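Long-range contacts in MGS-MChE2 (Uncultured bacterium, PDB 5JD6), which probably hydrolyses carboxylic esters as a serine esterase of the alpha/beta hydrolase fold, recovered from a lagoon-sediment metagenome: residues A[9-14]-A[70-75]; A[19-24]-A[80-85]; A[96-101]-A[111-116]. All coordinates share one frame; numbering follows the deposited sequence.

Interaction 1 of 3, residues A[9-14]-A[70-75]; sequences GKFTYL and ARYLKE
Lys10 NZ binds the carboxylate of Glu75 through both oxygens, with the stronger hydrogen bond of this salt bridge running 2.9 Å from Lys10 NZ to Glu75 OE1. The ammonium approaches that oxygen on its syn side but sits 29° out of the carboxylate plane, and its second bond, to Glu75 OE2, is weak. The two side chains meet at about a right angle, each extended beyond CG. Because Lys10 CG is wedged between the backbone N and the carbonyl carbon (chi1 64°), the chain runs back over one face of the Phe11 ring, with CG above the ring centre, before its end arrives at the acid. Beneath this polar bridge lies the aromatic part of the contact. Phe11 turns an edge toward one face of Tyr72 in an offset edge-to-face pair, the ring centroids 5.2 Å apart and the planes at 63°. The closest carbons are Phe11 CE1 and Tyr72 CZ at 3.5 Å, so the phenol end of the tyrosine does the touching. Glu75 also joins in through its aliphatic stem, its CG lying 3.8 Å from Phe11 CZ at the edge of that ring. Phe76 and Phe79, farther along helix 66-80, meet the Phe11 ring as well, while Leu54 and Pro55 touch Tyr72. An alanine in place of Glu75 would remove the carboxylate and the CG methylene, which would probably leave the Lys10 ammonium without its mate here and the rim of Phe11 less well covered. The pairing thus places an ionic bridge at the exposed margin of a buried aromatic contact, and the same two side chains that carry the charges use their methylenes to flank the phenylalanine that anchors strand 11-16 against helix 66-80.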
loop_
_atom_site.group_PDB
_atom_site.type_symbol
_atom_site.label_atom_id
_atom_site.label_comp_id
_atom_site.label_asym_id
_atom_site.label_seq_id
_atom_site.Cartn_x
_atom_site.Cartn_y
_atom_site.Cartn_z
ATOM N N GLY A 9 -13.208 10.935 14.266
ATOM C CA GLY A 9 -14.342 10.711 13.391
ATOM C C GLY A 9 -14.442 9.248 13.010
ATOM O O GLY A 9 -14.387 8.373 13.872
ATOM N N LYS A 10 -14.583 8.979 11.717
ATOM C CA LYS A 10 -14.677 7.609 11.232
ATOM C C LYS A 10 -13.299 7.042 10.907
ATOM O O LYS A 10 -13.174 5.878 10.524
ATOM C CB LYS A 10 -15.577 7.536 9.995
ATOM C CG LYS A 10 -15.038 8.293 8.791
ATOM C CD LYS A 10 -15.897 8.049 7.560
ATOM C CE LYS A 10 -15.340 8.768 6.345
ATOM N NZ LYS A 10 -16.145 8.492 5.122
ATOM N N PHE A 11 -12.268 7.868 11.064
ATOM C CA PHE A 11 -10.907 7.461 10.729
ATOM C C PHE A 11 -10.147 6.894 11.925
ATOM O O PHE A 11 -9.952 7.574 12.933
ATOM C CB PHE A 11 -10.124 8.637 10.146
ATOM C CG PHE A 11 -10.637 9.112 8.818
ATOM C CD1 PHE A 11 -10.574 8.294 7.703
ATOM C CD2 PHE A 11 -11.168 10.385 8.681
ATOM C CE1 PHE A 11 -11.038 8.730 6.479
ATOM C CE2 PHE A 11 -11.636 10.828 7.460
ATOM C CZ PHE A 11 -11.571 10.001 6.357
ATOM N N THR A 12 -9.720 5.642 11.797
ATOM C CA THR A 12 -8.828 5.018 12.766
ATOM C C THR A 12 -7.468 4.798 12.113
ATOM O O THR A 12 -7.381 4.185 11.049
ATOM C CB THR A 12 -9.389 3.676 13.278
ATOM O OG1 THR A 12 -10.667 3.889 13.891
ATOM C CG2 THR A 12 -8.442 3.049 14.291
ATOM N N TYR A 13 -6.408 5.301 12.740
ATOM C CA TYR A 13 -5.081 5.218 12.136
ATOM C C TYR A 13 -3.945 5.329 13.150
ATOM O O TYR A 13 -4.101 5.929 14.213
ATOM C CB TYR A 13 -4.923 6.307 11.069
ATOM C CG TYR A 13 -4.990 7.723 11.602
ATOM C CD1 TYR A 13 -6.211 8.318 11.901
ATOM C CD2 TYR A 13 -3.834 8.468 11.794
ATOM C CE1 TYR A 13 -6.276 9.610 12.386
ATOM C CE2 TYR A 13 -3.890 9.761 12.276
ATOM C CZ TYR A 13 -5.113 10.328 12.571
ATOM O OH TYR A 13 -5.174 11.618 13.054
ATOM N N LEU A 14 -2.805 4.734 12.811
ATOM C CA LEU A 14 -1.586 4.913 13.590
ATOM C C LEU A 14 -0.834 6.140 13.097
ATOM O O LEU A 14 -0.800 6.419 11.898
ATOM C CB LEU A 14 -0.679 3.683 13.505
ATOM C CG LEU A 14 -1.085 2.414 14.252
ATOM C CD1 LEU A 14 0.069 1.423 14.261
ATOM C CD2 LEU A 14 -1.533 2.728 15.669
ATOM N N ALA A 70 -9.945 3.665 -2.661
ATOM C CA ALA A 70 -9.099 4.740 -3.168
ATOM C C ALA A 70 -9.667 6.106 -2.796
ATOM O O ALA A 70 -8.934 6.995 -2.363
ATOM C CB ALA A 70 -8.939 4.626 -4.677
ATOM N N ARG A 71 -10.976 6.267 -2.969
ATOM C CA ARG A 71 -11.643 7.514 -2.611
ATOM C C ARG A 71 -11.647 7.723 -1.098
ATOM O O ARG A 71 -11.636 8.858 -0.621
ATOM C CB ARG A 71 -13.073 7.538 -3.158
ATOM C CG ARG A 71 -13.155 7.811 -4.654
ATOM C CD ARG A 71 -14.594 7.976 -5.118
ATOM N NE ARG A 71 -15.311 6.705 -5.143
ATOM C CZ ARG A 71 -15.343 5.888 -6.192
ATOM N NH1 ARG A 71 -14.696 6.209 -7.304
ATOM N NH2 ARG A 71 -16.019 4.751 -6.127
ATOM N N TYR A 72 -11.663 6.626 -0.349
ATOM C CA TYR A 72 -11.571 6.697 1.104
ATOM C C TYR A 72 -10.203 7.231 1.506
ATOM O O TYR A 72 -10.087 8.039 2.428
ATOM C CB TYR A 72 -11.816 5.324 1.732
ATOM C CG TYR A 72 -11.854 5.331 3.246
ATOM C CD1 TYR A 72 -13.058 5.465 3.927
ATOM C CD2 TYR A 72 -10.690 5.197 3.994
ATOM C CE1 TYR A 72 -13.101 5.468 5.310
ATOM C CE2 TYR A 72 -10.724 5.201 5.378
ATOM C CZ TYR A 72 -11.932 5.335 6.030
ATOM O OH TYR A 72 -11.970 5.339 7.405
ATOM N N LEU A 73 -9.170 6.766 0.811
ATOM C CA LEU A 73 -7.811 7.239 1.042
ATOM C C LEU A 73 -7.712 8.730 0.755
ATOM O O LEU A 73 -7.109 9.484 1.521
ATOM C CB LEU A 73 -6.814 6.466 0.175
ATOM C CG LEU A 73 -5.408 7.069 0.108
ATOM C CD1 LEU A 73 -4.740 7.032 1.473
ATOM C CD2 LEU A 73 -4.559 6.359 -0.933
ATOM N N LYS A 74 -8.309 9.145 -0.359
ATOM C CA LYS A 74 -8.357 10.552 -0.738
ATOM C C LYS A 74 -9.048 11.378 0.342
ATOM O O LYS A 74 -8.586 12.462 0.701
ATOM C CB LYS A 74 -9.078 10.719 -2.076
ATOM C CG LYS A 74 -9.155 12.151 -2.576
ATOM C CD LYS A 74 -7.772 12.746 -2.770
ATOM C CE LYS A 74 -7.833 14.014 -3.607
ATOM N NZ LYS A 74 -8.785 15.012 -3.044
ATOM N N GLU A 75 -10.153 10.853 0.863
ATOM C CA GLU A 75 -10.889 11.527 1.924
ATOM C C GLU A 75 -10.037 11.654 3.184
ATOM O O GLU A 75 -10.146 12.634 3.921
ATOM C CB GLU A 75 -12.188 10.781 2.236
ATOM C CG GLU A 75 -13.094 11.505 3.220
ATOM C CD GLU A 75 -14.361 10.730 3.528
ATOM O OE1 GLU A 75 -14.488 9.582 3.051
ATOM O OE2 GLU A 75 -15.227 11.270 4.250
#

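Interaction 2 of 3, residues A[19-24]-A[80-85]; sequences GTPIVI and KGYENV
Pro21 lays its ring over one face of Tyr82, a CH-pi contact in which Pro21 CB stands 4.0 Å from the ring centroid and 19° off the ring normal. Pro21 CB is displaced toward CE2 and CZ of the tyrosine, with Tyr82 CE2 nearest at 3.8 Å, while Pro21 CG lies by the CG end of the ring. On the opposite face, also offset toward the rim, lies the carbonyl oxygen of Lys80. Tyr82 CG is anti to its own carbonyl carbon (chi1 -63°), which brings the ring beside the backbone N and over Pro21, at the start of strand 20-25; its hydroxyl hydrogen-bonds Lys48 NZ of strand 47-52. A second apolar patch follows: Pro21 CG reaches Val85 CG1 at 3.9 Å, and Val23 CG2 approaches Val85 CB at 4.1 Å. Gly81, with positive phi, is the C-prime residue of the Schellman motif that closes helix 66-80, and the chain then passes through Tyr82 on its way to the next strand. The contact therefore fills the corner where strand 20-25 lies beside strand 85-91 in the parallel part of the sheet, with helix 66-80 packing Leu73 on Val23 and Val77 on Val85.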
loop_
_atom_site.group_PDB
_atom_site.type_symbol
_atom_site.label_atom_id
_atom_site.label_comp_id
_atom_site.label_asym_id
_atom_site.label_seq_id
_atom_site.Cartn_x
_atom_site.Cartn_y
_atom_site.Cartn_z
ATOM N N GLY A 19 7.652 15.022 10.253
ATOM C CA GLY A 19 7.988 15.631 8.976
ATOM C C GLY A 19 7.089 15.261 7.809
ATOM O O GLY A 19 5.862 15.311 7.909
ATOM N N THR A 20 7.713 14.898 6.692
ATOM C CA THR A 20 6.995 14.539 5.472
ATOM C C THR A 20 6.092 13.331 5.700
ATOM O O THR A 20 6.545 12.300 6.197
ATOM C CB THR A 20 7.973 14.238 4.320
ATOM O OG1 THR A 20 8.977 15.259 4.264
ATOM C CG2 THR A 20 7.239 14.171 2.989
ATOM N N PRO A 21 4.806 13.458 5.341
ATOM C CA PRO A 21 3.836 12.388 5.598
ATOM C C PRO A 21 3.979 11.186 4.667
ATOM O O PRO A 21 3.997 11.337 3.446
ATOM C CB PRO A 21 2.488 13.082 5.381
ATOM C CG PRO A 21 2.785 14.170 4.415
ATOM C CD PRO A 21 4.168 14.651 4.757
ATOM N N ILE A 22 4.087 10.002 5.260
ATOM C CA ILE A 22 4.045 8.752 4.513
ATOM C C ILE A 22 2.783 7.985 4.885
ATOM O O ILE A 22 2.633 7.538 6.024
ATOM C CB ILE A 22 5.278 7.870 4.789
ATOM C CG1 ILE A 22 6.559 8.579 4.353
ATOM C CG2 ILE A 22 5.146 6.529 4.080
ATOM C CD1 ILE A 22 7.815 7.774 4.610
ATOM N N VAL A 23 1.869 7.843 3.928
ATOM C CA VAL A 23 0.630 7.115 4.169
ATOM C C VAL A 23 0.761 5.670 3.701
ATOM O O VAL A 23 1.057 5.405 2.536
ATOM C CB VAL A 23 -0.567 7.783 3.471
ATOM C CG1 VAL A 23 -1.840 6.996 3.736
ATOM C CG2 VAL A 23 -0.718 9.221 3.949
ATOM N N ILE A 24 0.535 4.741 4.623
ATOM C CA ILE A 24 0.742 3.322 4.370
ATOM C C ILE A 24 -0.570 2.566 4.182
ATOM O O ILE A 24 -1.466 2.643 5.020
ATOM C CB ILE A 24 1.529 2.673 5.522
ATOM C CG1 ILE A 24 2.983 3.145 5.504
ATOM C CG2 ILE A 24 1.463 1.161 5.430
ATOM C CD1 ILE A 24 3.829 2.545 6.604
ATOM N N LYS A 80 -6.748 15.204 6.563
ATOM C CA LYS A 80 -5.488 15.565 7.196
ATOM C C LYS A 80 -4.998 16.933 6.726
ATOM O O LYS A 80 -4.210 17.586 7.408
ATOM C CB LYS A 80 -4.431 14.498 6.919
ATOM C CG LYS A 80 -4.368 13.417 7.979
ATOM C CD LYS A 80 -3.978 14.021 9.316
ATOM C CE LYS A 80 -4.007 12.992 10.426
ATOM N NZ LYS A 80 -3.657 13.601 11.739
ATOM N N GLY A 81 -5.470 17.359 5.558
ATOM C CA GLY A 81 -5.130 18.669 5.033
ATOM C C GLY A 81 -3.791 18.715 4.322
ATOM O O GLY A 81 -3.173 19.773 4.215
ATOM N N TYR A 82 -3.341 17.563 3.835
ATOM C CA TYR A 82 -2.086 17.485 3.097
ATOM C C TYR A 82 -2.292 17.840 1.630
ATOM O O TYR A 82 -3.253 17.395 1.004
ATOM C CB TYR A 82 -1.479 16.086 3.210
ATOM C CG TYR A 82 -1.099 15.689 4.616
ATOM C CD1 TYR A 82 -0.474 16.589 5.468
ATOM C CD2 TYR A 82 -1.365 14.412 5.093
ATOM C CE1 TYR A 82 -0.125 16.228 6.753
ATOM C CE2 TYR A 82 -1.020 14.043 6.377
ATOM C CZ TYR A 82 -0.401 14.955 7.203
ATOM O OH TYR A 82 -0.056 14.593 8.484
ATOM N N GLU A 83 -1.382 18.642 1.088
ATOM C CA GLU A 83 -1.416 18.993 -0.326
ATOM C C GLU A 83 -0.820 17.861 -1.150
ATOM O O GLU A 83 -1.160 17.679 -2.320
ATOM C CB GLU A 83 -0.654 20.295 -0.577
ATOM C CG GLU A 83 -0.601 21.218 0.629
ATOM C CD GLU A 83 0.351 22.381 0.430
ATOM O OE1 GLU A 83 1.544 22.132 0.157
ATOM O OE2 GLU A 83 -0.093 23.542 0.551
ATOM N N ASN A 84 0.074 17.103 -0.523
ATOM C CA ASN A 84 0.693 15.947 -1.156
ATOM C C ASN A 84 1.256 14.987 -0.113
ATOM O O ASN A 84 1.706 15.410 0.952
ATOM C CB ASN A 84 1.798 16.384 -2.121
ATOM C CG ASN A 84 2.982 17.007 -1.409
ATOM O OD1 ASN A 84 2.830 17.656 -0.374
ATOM N ND2 ASN A 84 4.174 16.812 -1.963
ATOM N N VAL A 85 1.216 13.695 -0.417
ATOM C CA VAL A 85 1.750 12.679 0.483
ATOM C C VAL A 85 2.588 11.655 -0.268
ATOM O O VAL A 85 2.633 11.651 -1.499
ATOM C CB VAL A 85 0.629 11.926 1.233
ATOM C CG1 VAL A 85 -0.097 12.854 2.193
ATOM C CG2 VAL A 85 -0.340 11.292 0.244
#

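Interaction 3 of 3, residues A[96-101]-A[111-116]; sequences IALLAT and LVITGS
Apolar contacts join the two segments, with Leu98 and Leu111 each meeting more than one partner. Leu98 comes across Ile113 at about a right angle, its CG 3.6 Å from Ile113 CD1, so that the far end of the isoleucine abuts the fork of the leucine. Leu98 CD2 also meets Leu111 CD2 at 3.9 Å. Leu111 stretches toward the helix with CG anti to the backbone N (chi1 173°) and divides its two methyls: CD1 lies 3.7 Å from Ala97 CB, whereas CD2 comes within 3.8 Å of Thr101 OG1. The methyl of Thr101, CG2, touches both branches of Leu111.

No hydrogen bond crosses between the segments. The hydroxyl of Thr101 instead turns back toward Leu98 O of its own helix, at a separation too short to be trusted as modelled, while at the other end Leu98 CD1 approaches Ser116 OG at 4.2 Å. Leu87 of strand 85-91 touches Thr101 and Leu111, and Phe214 of helix 208-217 touches Leu98 and Ser116.

Helix 96-101 runs nearly antiparallel to strand 111-113, at 154°, as expected for the return of a beta-alpha-beta crossover. Ahead of this helix lies a sequence matching the nucleophile elbow of the family, around Ser91, and Ala97 lies close to it without touching. The packing near that probable elbow is thus buried and hydrocarbon in character, resting on interlocked leucine, isoleucine and alanine methyls.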
loop_
_atom_site.group_PDB
_atom_site.type_symbol
_atom_site.label_atom_id
_atom_site.label_comp_id
_atom_site.label_asym_id
_atom_site.label_seq_id
_atom_site.Cartn_x
_atom_site.Cartn_y
_atom_site.Cartn_z
ATOM N N ILE A 96 -4.670 -0.253 -4.191
ATOM C CA ILE A 96 -5.413 0.926 -3.760
ATOM C C ILE A 96 -4.585 2.183 -3.991
ATOM O O ILE A 96 -5.091 3.195 -4.478
ATOM C CB ILE A 96 -5.801 0.859 -2.269
ATOM C CG1 ILE A 96 -6.461 -0.479 -1.935
ATOM C CG2 ILE A 96 -6.712 2.022 -1.903
ATOM C CD1 ILE A 96 -7.729 -0.742 -2.699
ATOM N N ALA A 97 -3.307 2.105 -3.631
ATOM C CA ALA A 97 -2.384 3.221 -3.793
ATOM C C ALA A 97 -2.219 3.587 -5.265
ATOM O O ALA A 97 -2.246 4.763 -5.625
ATOM C CB ALA A 97 -1.036 2.886 -3.175
ATOM N N LEU A 98 -2.052 2.569 -6.106
ATOM C CA LEU A 98 -1.933 2.767 -7.548
ATOM C C LEU A 98 -3.150 3.482 -8.120
ATOM O O LEU A 98 -3.017 4.468 -8.844
ATOM C CB LEU A 98 -1.740 1.425 -8.256
ATOM C CG LEU A 98 -0.306 0.910 -8.365
ATOM C CD1 LEU A 98 -0.288 -0.606 -8.432
ATOM C CD2 LEU A 98 0.383 1.508 -9.583
ATOM N N LEU A 99 -4.337 2.980 -7.793
ATOM C CA LEU A 99 -5.573 3.564 -8.296
ATOM C C LEU A 99 -5.734 4.997 -7.806
ATOM O O LEU A 99 -6.199 5.864 -8.544
ATOM C CB LEU A 99 -6.779 2.721 -7.878
ATOM C CG LEU A 99 -8.123 3.177 -8.454
ATOM C CD1 LEU A 99 -8.037 3.335 -9.964
ATOM C CD2 LEU A 99 -9.224 2.202 -8.084
ATOM N N ALA A 100 -5.337 5.240 -6.561
ATOM C CA ALA A 100 -5.408 6.576 -5.983
ATOM C C ALA A 100 -4.481 7.544 -6.714
ATOM O O ALA A 100 -4.839 8.698 -6.951
ATOM C CB ALA A 100 -5.066 6.532 -4.505
ATOM N N THR A 101 -3.291 7.068 -7.069
ATOM C CA THR A 101 -2.336 7.880 -7.819
ATOM C C THR A 101 -2.847 8.157 -9.231
ATOM O O THR A 101 -2.549 9.195 -9.819
ATOM C CB THR A 101 -0.956 7.201 -7.904
ATOM O OG1 THR A 101 -1.107 5.879 -8.432
ATOM C CG2 THR A 101 -0.318 7.112 -6.531
ATOM N N LEU A 111 5.150 7.326 -5.099
ATOM C CA LEU A 111 4.453 6.064 -4.896
ATOM C C LEU A 111 5.439 4.930 -4.650
ATOM O O LEU A 111 6.296 4.654 -5.486
ATOM C CB LEU A 111 3.574 5.746 -6.108
ATOM C CG LEU A 111 2.884 4.381 -6.142
ATOM C CD1 LEU A 111 1.954 4.218 -4.951
ATOM C CD2 LEU A 111 2.128 4.205 -7.449
ATOM N N VAL A 112 5.324 4.277 -3.498
ATOM C CA VAL A 112 6.188 3.144 -3.188
ATOM C C VAL A 112 5.386 1.848 -3.208
ATOM O O VAL A 112 4.377 1.717 -2.514
ATOM C CB VAL A 112 6.876 3.306 -1.822
ATOM C CG1 VAL A 112 7.935 2.229 -1.636
ATOM C CG2 VAL A 112 7.487 4.693 -1.698
ATOM N N ILE A 113 5.844 0.895 -4.010
ATOM C CA ILE A 113 5.114 -0.346 -4.231
ATOM C C ILE A 113 5.972 -1.557 -3.902
ATOM O O ILE A 113 7.156 -1.607 -4.244
ATOM C CB ILE A 113 4.622 -0.441 -5.685
ATOM C CG1 ILE A 113 3.481 0.543 -5.915
ATOM C CG2 ILE A 113 4.160 -1.849 -6.026
ATOM C CD1 ILE A 113 3.123 0.690 -7.362
ATOM N N THR A 114 5.368 -2.529 -3.229
ATOM C CA THR A 114 6.069 -3.749 -2.868
ATOM C C THR A 114 5.120 -4.929 -2.687
ATOM O O THR A 114 4.201 -4.879 -1.870
ATOM C CB THR A 114 6.911 -3.543 -1.586
ATOM O OG1 THR A 114 7.351 -4.812 -1.082
ATOM C CG2 THR A 114 6.134 -2.784 -0.524
ATOM N N GLY A 115 5.350 -5.983 -3.466
ATOM C CA GLY A 115 4.501 -7.161 -3.459
ATOM C C GLY A 115 3.030 -6.815 -3.580
ATOM O O GLY A 115 2.217 -7.255 -2.771
ATOM N N SER A 116 2.684 -6.015 -4.581
ATOM C CA SER A 116 1.315 -5.532 -4.705
ATOM C C SER A 116 0.595 -6.139 -5.900
ATOM O O SER A 116 1.218 -6.518 -6.892
ATOM C CB SER A 116 1.294 -4.006 -4.814
ATOM O OG SER A 116 1.498 -3.586 -6.150
#

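How the interactions relate
From the N terminus, strand 11-16 is followed by strand 20-25, and the segment on each meets one that starts 56 residues after its own end: interaction 1 closes on helix 66-80, interaction 2 on the loop that follows it. Their segments alternate, so the two loops cross rather than nest. They meet through Tyr13 OH and Lys80 NZ, and through Leu73 and Val23. Interaction 3 comes later, in series with both, closing a short connection between helix 92-103 and strand 108-113. It touches interaction 1 where Ala70 and Leu73 pack on helix 92-103, but not interaction 2. Together the three fasten two neighbouring helices and a connecting loop to one mixed sheet.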